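Local coordinates for protein EvdO2 (Micromonospora carbonacea, PDB 4XAB) that probably acts as a metal-dependent oxygenase of the phytanoyl-CoA dioxygenase family, carrying out an oxidative cyclization in orthosomycin biosynthesis, at residues D14-L26 against C159-V171. Sequence-based numbering, arbitrary orientation.
Sequences DREEFRSRGFAIL and CLHYLPGGHRGPV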
ATOM      1  N   ASP A  14       1.164 -12.000 -16.135  1.00 17.40           N
ATOM      2  CA  ASP A  14       1.077 -11.098 -14.980  1.00 18.19           C
ATOM      3  C   ASP A  14      -0.298 -11.218 -14.336  1.00 18.94           C
ATOM      4  O   ASP A  14      -0.418 -11.344 -13.120  1.00 17.38           O
ATOM      5  CB  ASP A  14       1.326  -9.641 -15.375  1.00 16.72           C
ATOM      6  CG  ASP A  14       2.751  -9.386 -15.819  1.00 22.34           C
ATOM      7  OD1 ASP A  14       3.686  -9.862 -15.141  1.00 23.41           O
ATOM      8  OD2 ASP A  14       2.931  -8.714 -16.853  1.00 24.87           O
ATOM      9  N   ARG A  15      -1.341 -11.160 -15.161  1.00 18.32           N
ATOM     10  CA  ARG A  15      -2.695 -11.255 -14.649  0.54 16.74           C
ATOM     11  C   ARG A  15      -2.961 -12.624 -14.036  1.00 18.25           C
ATOM     12  O   ARG A  15      -3.634 -12.729 -12.993  1.00 17.35           O
ATOM     13  CB  ARG A  15      -3.706 -10.968 -15.766  0.54 19.70           C
ATOM     14  CG  ARG A  15      -5.151 -10.979 -15.311  0.54 16.33           C
ATOM     15  CD  ARG A  15      -6.091 -10.852 -16.505  0.54 20.22           C
ATOM     16  NE  ARG A  15      -7.471 -11.170 -16.149  0.54 30.86           N
ATOM     17  CZ  ARG A  15      -7.995 -12.391 -16.216  0.54 32.14           C
ATOM     18  NH1 ARG A  15      -7.253 -13.412 -16.622  0.54 34.68           N
ATOM     19  NH2 ARG A  15      -9.259 -12.593 -15.870  0.54 33.18           N
ATOM     20  N   GLU A  16      -2.447 -13.665 -14.682  1.00 17.88           N
ATOM     21  CA  GLU A  16      -2.677 -15.018 -14.233  1.00 16.81           C
ATOM     22  C   GLU A  16      -2.069 -15.237 -12.851  1.00 19.58           C
ATOM     23  O   GLU A  16      -2.702 -15.818 -11.969  1.00 18.08           O
ATOM     24  CB  GLU A  16      -2.114 -16.016 -15.241  1.00 19.36           C
ATOM     25  CG  GLU A  16      -2.231 -17.459 -14.796  1.00 29.27           C
ATOM     26  CD  GLU A  16      -1.521 -18.416 -15.738  1.00 36.75           C
ATOM     27  OE1 GLU A  16      -0.510 -18.008 -16.361  1.00 35.75           O
ATOM     28  OE2 GLU A  16      -1.975 -19.574 -15.851  1.00 37.38           O
ATOM     29  N   GLU A  17      -0.850 -14.757 -12.651  1.00 17.89           N
ATOM     30  CA  GLU A  17      -0.208 -14.966 -11.356  1.00 21.04           C
ATOM     31  C   GLU A  17      -0.822 -14.058 -10.296  1.00 19.46           C
ATOM     32  O   GLU A  17      -0.920 -14.448  -9.126  1.00 19.50           O
ATOM     33  CB  GLU A  17       1.305 -14.758 -11.458  1.00 27.60           C
ATOM     34  CG  GLU A  17       2.021 -15.843 -12.280  1.00 34.08           C
ATOM     35  CD  GLU A  17       1.669 -17.262 -11.844  1.00 47.18           C
ATOM     36  OE1 GLU A  17       1.767 -17.568 -10.635  1.00 47.91           O
ATOM     37  OE2 GLU A  17       1.290 -18.074 -12.715  1.00 52.29           O
ATOM     38  N   PHE A  18      -1.257 -12.860 -10.687  1.00 16.23           N
ATOM     39  CA  PHE A  18      -2.021 -12.035  -9.749  1.00 16.82           C
ATOM     40  C   PHE A  18      -3.266 -12.775  -9.242  1.00 21.37           C
ATOM     41  O   PHE A  18      -3.550 -12.762  -8.044  1.00 21.42           O
ATOM     42  CB  PHE A  18      -2.427 -10.695 -10.374  1.00 20.73           C
ATOM     43  CG  PHE A  18      -3.322  -9.863  -9.486  1.00 16.49           C
ATOM     44  CD1 PHE A  18      -2.781  -9.137  -8.423  1.00 19.04           C
ATOM     45  CD2 PHE A  18      -4.693  -9.824  -9.695  1.00 15.98           C
ATOM     46  CE1 PHE A  18      -3.612  -8.383  -7.592  1.00 18.18           C
ATOM     47  CE2 PHE A  18      -5.524  -9.077  -8.871  1.00 21.93           C
ATOM     48  CZ  PHE A  18      -4.975  -8.355  -7.818  1.00 20.10           C
ATOM     49  N   ARG A  19      -4.002 -13.431 -10.137  1.00 15.65           N
ATOM     50  CA  ARG A  19      -5.228 -14.124  -9.744  1.00 17.12           C
ATOM     51  C   ARG A  19      -4.936 -15.324  -8.865  1.00 18.60           C
ATOM     52  O   ARG A  19      -5.651 -15.596  -7.903  1.00 21.32           O
ATOM     53  CB  ARG A  19      -6.015 -14.596 -10.972  1.00 22.64           C
ATOM     54  CG  ARG A  19      -6.438 -13.497 -11.899  1.00 36.49           C
ATOM     55  CD  ARG A  19      -7.165 -12.408 -11.170  1.00 48.77           C
ATOM     56  NE  ARG A  19      -7.721 -11.454 -12.119  1.00 60.11           N
ATOM     57  CZ  ARG A  19      -8.929 -11.559 -12.660  1.00 65.76           C
ATOM     58  NH1 ARG A  19      -9.723 -12.576 -12.341  1.00 67.46           N
ATOM     59  NH2 ARG A  19      -9.342 -10.640 -13.517  1.00 70.53           N
ATOM     60  N   SER A  20      -3.865 -16.030  -9.210  1.00 17.96           N
ATOM     61  CA  SER A  20      -3.473 -17.248  -8.533  1.00 19.23           C
ATOM     62  C   SER A  20      -2.913 -16.965  -7.153  1.00 18.94           C
ATOM     63  O   SER A  20      -3.305 -17.598  -6.174  1.00 20.34           O
ATOM     64  CB  SER A  20      -2.426 -17.996  -9.367  1.00 23.33           C
ATOM     65  OG  SER A  20      -1.854 -19.050  -8.611  1.00 32.66           O
ATOM     66  N   ARG A  21      -2.003 -16.001  -7.088  1.00 17.36           N
ATOM     67  CA  ARG A  21      -1.242 -15.752  -5.873  1.00 19.42           C
ATOM     68  C   ARG A  21      -1.783 -14.610  -5.024  1.00 16.59           C
ATOM     69  O   ARG A  21      -1.523 -14.561  -3.830  1.00 17.09           O
ATOM     70  CB  ARG A  21       0.221 -15.466  -6.231  1.00 16.35           C
ATOM     71  CG  ARG A  21       0.853 -16.515  -7.124  1.00 20.74           C
ATOM     72  CD  ARG A  21       2.367 -16.373  -7.118  1.00 22.31           C
ATOM     73  NE  ARG A  21       2.955 -17.155  -6.037  1.00 32.78           N
ATOM     74  CZ  ARG A  21       4.212 -17.037  -5.622  1.00 25.00           C
ATOM     75  NH1 ARG A  21       5.012 -16.143  -6.191  1.00 24.89           N
ATOM     76  NH2 ARG A  21       4.662 -17.803  -4.634  1.00 27.93           N
ATOM     77  N   GLY A  22      -2.527 -13.697  -5.637  1.00 15.76           N
ATOM     78  CA  GLY A  22      -3.089 -12.565  -4.921  1.00 15.41           C
ATOM     79  C   GLY A  22      -2.225 -11.317  -4.917  1.00 13.95           C
ATOM     80  O   GLY A  22      -2.583 -10.303  -4.296  1.00 14.22           O
ATOM     81  N   PHE A  23      -1.069 -11.412  -5.564  1.00 16.98           N
ATOM     82  CA  PHE A  23      -0.173 -10.277  -5.722  1.00 12.89           C
ATOM     83  C   PHE A  23       0.626 -10.417  -7.006  1.00 16.80           C
ATOM     84  O   PHE A  23       0.714 -11.500  -7.592  1.00 17.19           O
ATOM     85  CB  PHE A  23       0.782 -10.160  -4.534  1.00 12.50           C
ATOM     86  CG  PHE A  23       1.760 -11.284  -4.453  1.00 13.86           C
ATOM     87  CD1 PHE A  23       3.040 -11.153  -4.986  1.00 16.37           C
ATOM     88  CD2 PHE A  23       1.405 -12.477  -3.851  1.00 16.78           C
ATOM     89  CE1 PHE A  23       3.928 -12.199  -4.916  1.00 20.88           C
ATOM     90  CE2 PHE A  23       2.282 -13.525  -3.780  1.00 20.56           C
ATOM     91  CZ  PHE A  23       3.550 -13.392  -4.315  1.00 22.70           C
ATOM     92  N   ALA A  24       1.234  -9.318  -7.428  1.00 14.00           N
ATOM     93  CA  ALA A  24       2.090  -9.373  -8.619  1.00 14.02           C
ATOM     94  C   ALA A  24       3.115  -8.284  -8.562  1.00 12.72           C
ATOM     95  O   ALA A  24       2.851  -7.206  -8.027  1.00 15.08           O
ATOM     96  CB  ALA A  24       1.264  -9.245  -9.873  1.00 18.21           C
ATOM     97  N   ILE A  25       4.281  -8.571  -9.124  1.00 15.50           N
ATOM     98  CA  ILE A  25       5.348  -7.600  -9.240  1.00 15.47           C
ATOM     99  C   ILE A  25       5.382  -7.023 -10.641  1.00 15.08           C
ATOM    100  O   ILE A  25       5.374  -7.769 -11.620  1.00 17.45           O
ATOM    101  CB  ILE A  25       6.721  -8.228  -8.942  1.00 18.78           C
ATOM    102  CG1 ILE A  25       6.817  -8.610  -7.467  1.00 22.08           C
ATOM    103  CG2 ILE A  25       7.836  -7.260  -9.339  1.00 25.20           C
ATOM    104  CD1 ILE A  25       8.167  -9.222  -7.100  1.00 23.16           C
ATOM    105  N   LEU A  26       5.408  -5.700 -10.721  1.00 14.92           N
ATOM    106  CA  LEU A  26       5.579  -5.007 -11.992  1.00 15.57           C
ATOM    107  C   LEU A  26       6.900  -4.258 -11.937  1.00 13.57           C
ATOM    108  O   LEU A  26       7.015  -3.276 -11.211  1.00 16.03           O
ATOM    109  CB  LEU A  26       4.431  -4.050 -12.229  1.00 16.88           C
ATOM    110  CG  LEU A  26       3.027  -4.607 -12.012  1.00 18.80           C
ATOM    111  CD1 LEU A  26       1.996  -3.507 -12.178  1.00 23.90           C
ATOM    112  CD2 LEU A  26       2.785  -5.738 -12.981  1.00 19.26           C
ATOM    113  N   CYS A 159      10.491  -3.636   2.278  1.00 17.49           N
ATOM    114  CA  CYS A 159       9.619  -4.020   1.172  1.00 18.35           C
ATOM    115  C   CYS A 159       8.476  -4.887   1.702  1.00 16.55           C
ATOM    116  O   CYS A 159       8.501  -5.326   2.848  1.00 16.92           O
ATOM    117  CB  CYS A 159      10.404  -4.763   0.085  1.00 22.42           C
ATOM    118  SG  CYS A 159      10.865  -6.442   0.512  1.00 18.75           S
ATOM    119  N   LEU A 160       7.463  -5.108   0.871  1.00 15.84           N
ATOM    120  CA  LEU A 160       6.311  -5.916   1.256  1.00 14.83           C
ATOM    121  C   LEU A 160       6.600  -7.402   1.115  1.00 16.31           C
ATOM    122  O   LEU A 160       7.369  -7.824   0.252  1.00 15.67           O
ATOM    123  CB  LEU A 160       5.087  -5.555   0.399  1.00 16.76           C
ATOM    124  CG  LEU A 160       4.627  -4.101   0.561  1.00 24.59           C
ATOM    125  CD1 LEU A 160       3.330  -3.823  -0.179  1.00 24.74           C
ATOM    126  CD2 LEU A 160       4.480  -3.769   2.023  1.00 29.72           C
ATOM    127  N   HIS A 161       5.952  -8.174   1.973  1.00 14.90           N
ATOM    128  CA  HIS A 161       5.946  -9.624   1.930  1.00 11.79           C
ATOM    129  C   HIS A 161       4.493 -10.053   1.853  1.00 13.54           C
ATOM    130  O   HIS A 161       3.644  -9.441   2.497  1.00 14.41           O
ATOM    131  CB  HIS A 161       6.575 -10.237   3.184  1.00 13.67           C
ATOM    132  CG  HIS A 161       7.963  -9.756   3.482  1.00 16.18           C
ATOM    133  ND1 HIS A 161       9.014 -10.621   3.706  1.00 21.08           N
ATOM    134  CD2 HIS A 161       8.458  -8.509   3.670  1.00 15.03           C
ATOM    135  CE1 HIS A 161      10.104  -9.926   3.984  1.00 23.80           C
ATOM    136  NE2 HIS A 161       9.795  -8.641   3.966  1.00 18.07           N
ATOM    137  N   TYR A 162       4.217 -11.122   1.122  1.00 12.86           N
ATOM    138  CA  TYR A 162       2.849 -11.622   0.978  1.00 10.90           C
ATOM    139  C   TYR A 162       2.670 -13.075   1.380  1.00 14.71           C
ATOM    140  O   TYR A 162       3.617 -13.854   1.356  1.00 14.58           O
ATOM    141  CB  TYR A 162       2.394 -11.490  -0.475  1.00 11.29           C
ATOM    142  CG  TYR A 162       2.319 -10.082  -0.966  1.00 11.83           C
ATOM    143  CD1 TYR A 162       3.282  -9.578  -1.825  1.00 16.67           C
ATOM    144  CD2 TYR A 162       1.278  -9.260  -0.592  1.00 12.81           C
ATOM    145  CE1 TYR A 162       3.200  -8.297  -2.302  1.00 16.58           C
ATOM    146  CE2 TYR A 162       1.195  -7.980  -1.041  1.00 13.45           C
ATOM    147  CZ  TYR A 162       2.163  -7.492  -1.899  1.00 16.49           C
ATOM    148  OH  TYR A 162       2.068  -6.201  -2.366  1.00 19.58           O
ATOM    149  N   LEU A 163       1.432 -13.442   1.721  1.00 14.31           N
ATOM    150  CA  LEU A 163       1.066 -14.850   1.849  1.00 12.73           C
ATOM    151  C   LEU A 163       0.376 -15.297   0.570  1.00 13.59           C
ATOM    152  O   LEU A 163      -0.798 -14.988   0.369  1.00 16.23           O
ATOM    153  CB  LEU A 163       0.131 -15.080   3.046  1.00 16.70           C
ATOM    154  CG  LEU A 163      -0.195 -16.563   3.233  1.00 23.06           C
ATOM    155  CD1 LEU A 163       1.005 -17.280   3.809  1.00 21.48           C
ATOM    156  CD2 LEU A 163      -1.428 -16.769   4.116  1.00 27.42           C
ATOM    157  N   PRO A 164       1.101 -16.010  -0.311  1.00 15.98           N
ATOM    158  CA  PRO A 164       0.519 -16.405  -1.598  1.00 12.77           C
ATOM    159  C   PRO A 164      -0.756 -17.212  -1.427  1.00 15.54           C
ATOM    160  O   PRO A 164      -0.780 -18.159  -0.635  1.00 20.15           O
ATOM    161  CB  PRO A 164       1.615 -17.266  -2.239  1.00 15.11           C
ATOM    162  CG  PRO A 164       2.892 -16.823  -1.575  1.00 15.56           C
ATOM    163  CD  PRO A 164       2.490 -16.493  -0.158  1.00 14.17           C
ATOM    164  N   GLY A 165      -1.794 -16.831  -2.164  1.00 16.21           N
ATOM    165  CA  GLY A 165      -3.030 -17.579  -2.162  1.00 17.72           C
ATOM    166  C   GLY A 165      -3.957 -17.172  -1.039  1.00 16.72           C
ATOM    167  O   GLY A 165      -5.102 -17.621  -0.984  1.00 16.33           O
ATOM    168  N   GLY A 166      -3.477 -16.300  -0.152  1.00 15.66           N
ATOM    169  CA  GLY A 166      -4.244 -15.941   1.034  1.00 15.37           C
ATOM    170  C   GLY A 166      -5.520 -15.177   0.748  1.00 15.88           C
ATOM    171  O   GLY A 166      -6.404 -15.076   1.607  1.00 16.65           O
ATOM    172  N   HIS A 167      -5.618 -14.609  -0.447  1.00 15.76           N
ATOM    173  CA  HIS A 167      -6.821 -13.879  -0.827  1.00 13.88           C
ATOM    174  C   HIS A 167      -8.011 -14.811  -1.072  1.00 17.51           C
ATOM    175  O   HIS A 167      -9.135 -14.333  -1.206  1.00 16.38           O
ATOM    176  CB  HIS A 167      -6.568 -13.016  -2.070  1.00 17.55           C
ATOM    177  CG  HIS A 167      -6.188 -13.801  -3.286  1.00 16.40           C
ATOM    178  ND1 HIS A 167      -5.276 -14.834  -3.252  1.00 16.85           N
ATOM    179  CD2 HIS A 167      -6.617 -13.719  -4.569  1.00 18.25           C
ATOM    180  CE1 HIS A 167      -5.146 -15.344  -4.467  1.00 13.72           C
ATOM    181  NE2 HIS A 167      -5.940 -14.677  -5.282  1.00 18.06           N
ATOM    182  N   ARG A 168      -7.777 -16.126  -1.142  1.00 15.17           N
ATOM    183  CA  ARG A 168      -8.879 -17.082  -1.258  1.00 14.60           C
ATOM    184  C   ARG A 168      -9.246 -17.670   0.095  1.00 15.23           C
ATOM    185  O   ARG A 168     -10.170 -18.461   0.203  1.00 18.05           O
ATOM    186  CB  ARG A 168      -8.534 -18.207  -2.232  1.00 19.71           C
ATOM    187  CG  ARG A 168      -8.507 -17.757  -3.673  1.00 21.04           C
ATOM    188  CD  ARG A 168      -8.377 -18.955  -4.584  1.00 24.95           C
ATOM    189  NE  ARG A 168      -7.210 -19.766  -4.233  1.00 30.11           N
ATOM    190  CZ  ARG A 168      -6.003 -19.636  -4.784  1.00 42.18           C
ATOM    191  NH1 ARG A 168      -5.783 -18.728  -5.730  1.00 34.52           N
ATOM    192  NH2 ARG A 168      -5.011 -20.424  -4.388  1.00 44.87           N
ATOM    193  N   GLY A 169      -8.495 -17.279   1.122  1.00 14.84           N
ATOM    194  CA  GLY A 169      -8.781 -17.707   2.484  1.00 15.48           C
ATOM    195  C   GLY A 169      -9.715 -16.716   3.155  1.00 17.84           C
ATOM    196  O   GLY A 169     -10.218 -15.790   2.518  1.00 17.31           O
ATOM    197  N   PRO A 170      -9.949 -16.896   4.461  1.00 19.54           N
ATOM    198  CA  PRO A 170     -10.831 -15.960   5.161  1.00 20.11           C
ATOM    199  C   PRO A 170     -10.163 -14.615   5.396  1.00 15.49           C
ATOM    200  O   PRO A 170      -8.936 -14.478   5.251  1.00 16.63           O
ATOM    201  CB  PRO A 170     -11.100 -16.666   6.493  1.00 29.25           C
ATOM    202  CG  PRO A 170      -9.858 -17.471   6.729  1.00 27.83           C
ATOM    203  CD  PRO A 170      -9.382 -17.918   5.359  1.00 19.44           C
ATOM    204  N   VAL A 171     -10.966 -13.623   5.753  1.00 18.19           N
ATOM    205  CA  VAL A 171     -10.423 -12.467   6.442  1.00 17.84           C
ATOM    206  C   VAL A 171     -10.094 -12.998   7.825  1.00 18.65           C
ATOM    207  O   VAL A 171     -10.975 -13.384   8.588  1.00 19.03           O
ATOM    208  CB  VAL A 171     -11.393 -11.285   6.486  1.00 19.67           C
ATOM    209  CG1 VAL A 171     -10.788 -10.149   7.322  1.00 18.19           C
ATOM    210  CG2 VAL A 171     -11.684 -10.810   5.069  1.00 26.09           C
TER
HETATM  211  O   HOH W   1      -7.685 -17.037  -7.109  1.00 36.25           O
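His167, Arg168 and the backbone amide of Gly165 hydrogen-bond to the last carbonyls of helix 12-21, while Phe23 and Tyr162 pack against each other beside them; the contact ties the N-terminal helix-strand unit to the turn after strand 160-162 of the double-stranded beta-helix. Three successive carbonyls take one protein donor each from the turn and the 3-10 segment that follows. His167 NE2 gives a 2.8 Å bond to Arg19 O, which lies in the imidazole plane, although the donor stands above the carbonyl plane. Arg168 bends at chi3 to bring NH1 to Ser20 O, and a water links NH1 to Arg19 O as well. The amide of Gly165, third residue of a type II turn, points almost straight (177°) at Arg21 O. With CG between backbone N and carbonyl carbon (chi1 62°), the His167 ring lies flat against Gly22, whose CA sits 3.4 Å from the ring centroid. A CB at Gly22, the first residue past the helix, with positive phi, would lie too close to His167 ND1 and to the carbonyl O of Arg21. Replacing His167 by alanine is likely to leave Arg19 O with the water but no side-chain donor, and Gly22 CA without the ring over it. Further along, Phe23 CB rests over the centre of the Tyr162 ring, 3.7 Å from its centroid; the two rings are nearly parallel (13°) but slid apart. Pro164 CG meets the edge of Phe23 and lies 3.7 Å from Arg21 NH2. Around this join, strand 23-26 pairs with strand 206-210, whose His209 is hydrogen-bonded to the Tyr162 hydroxyl, and Val197 of strand 197-198 touches Arg21 and Pro164.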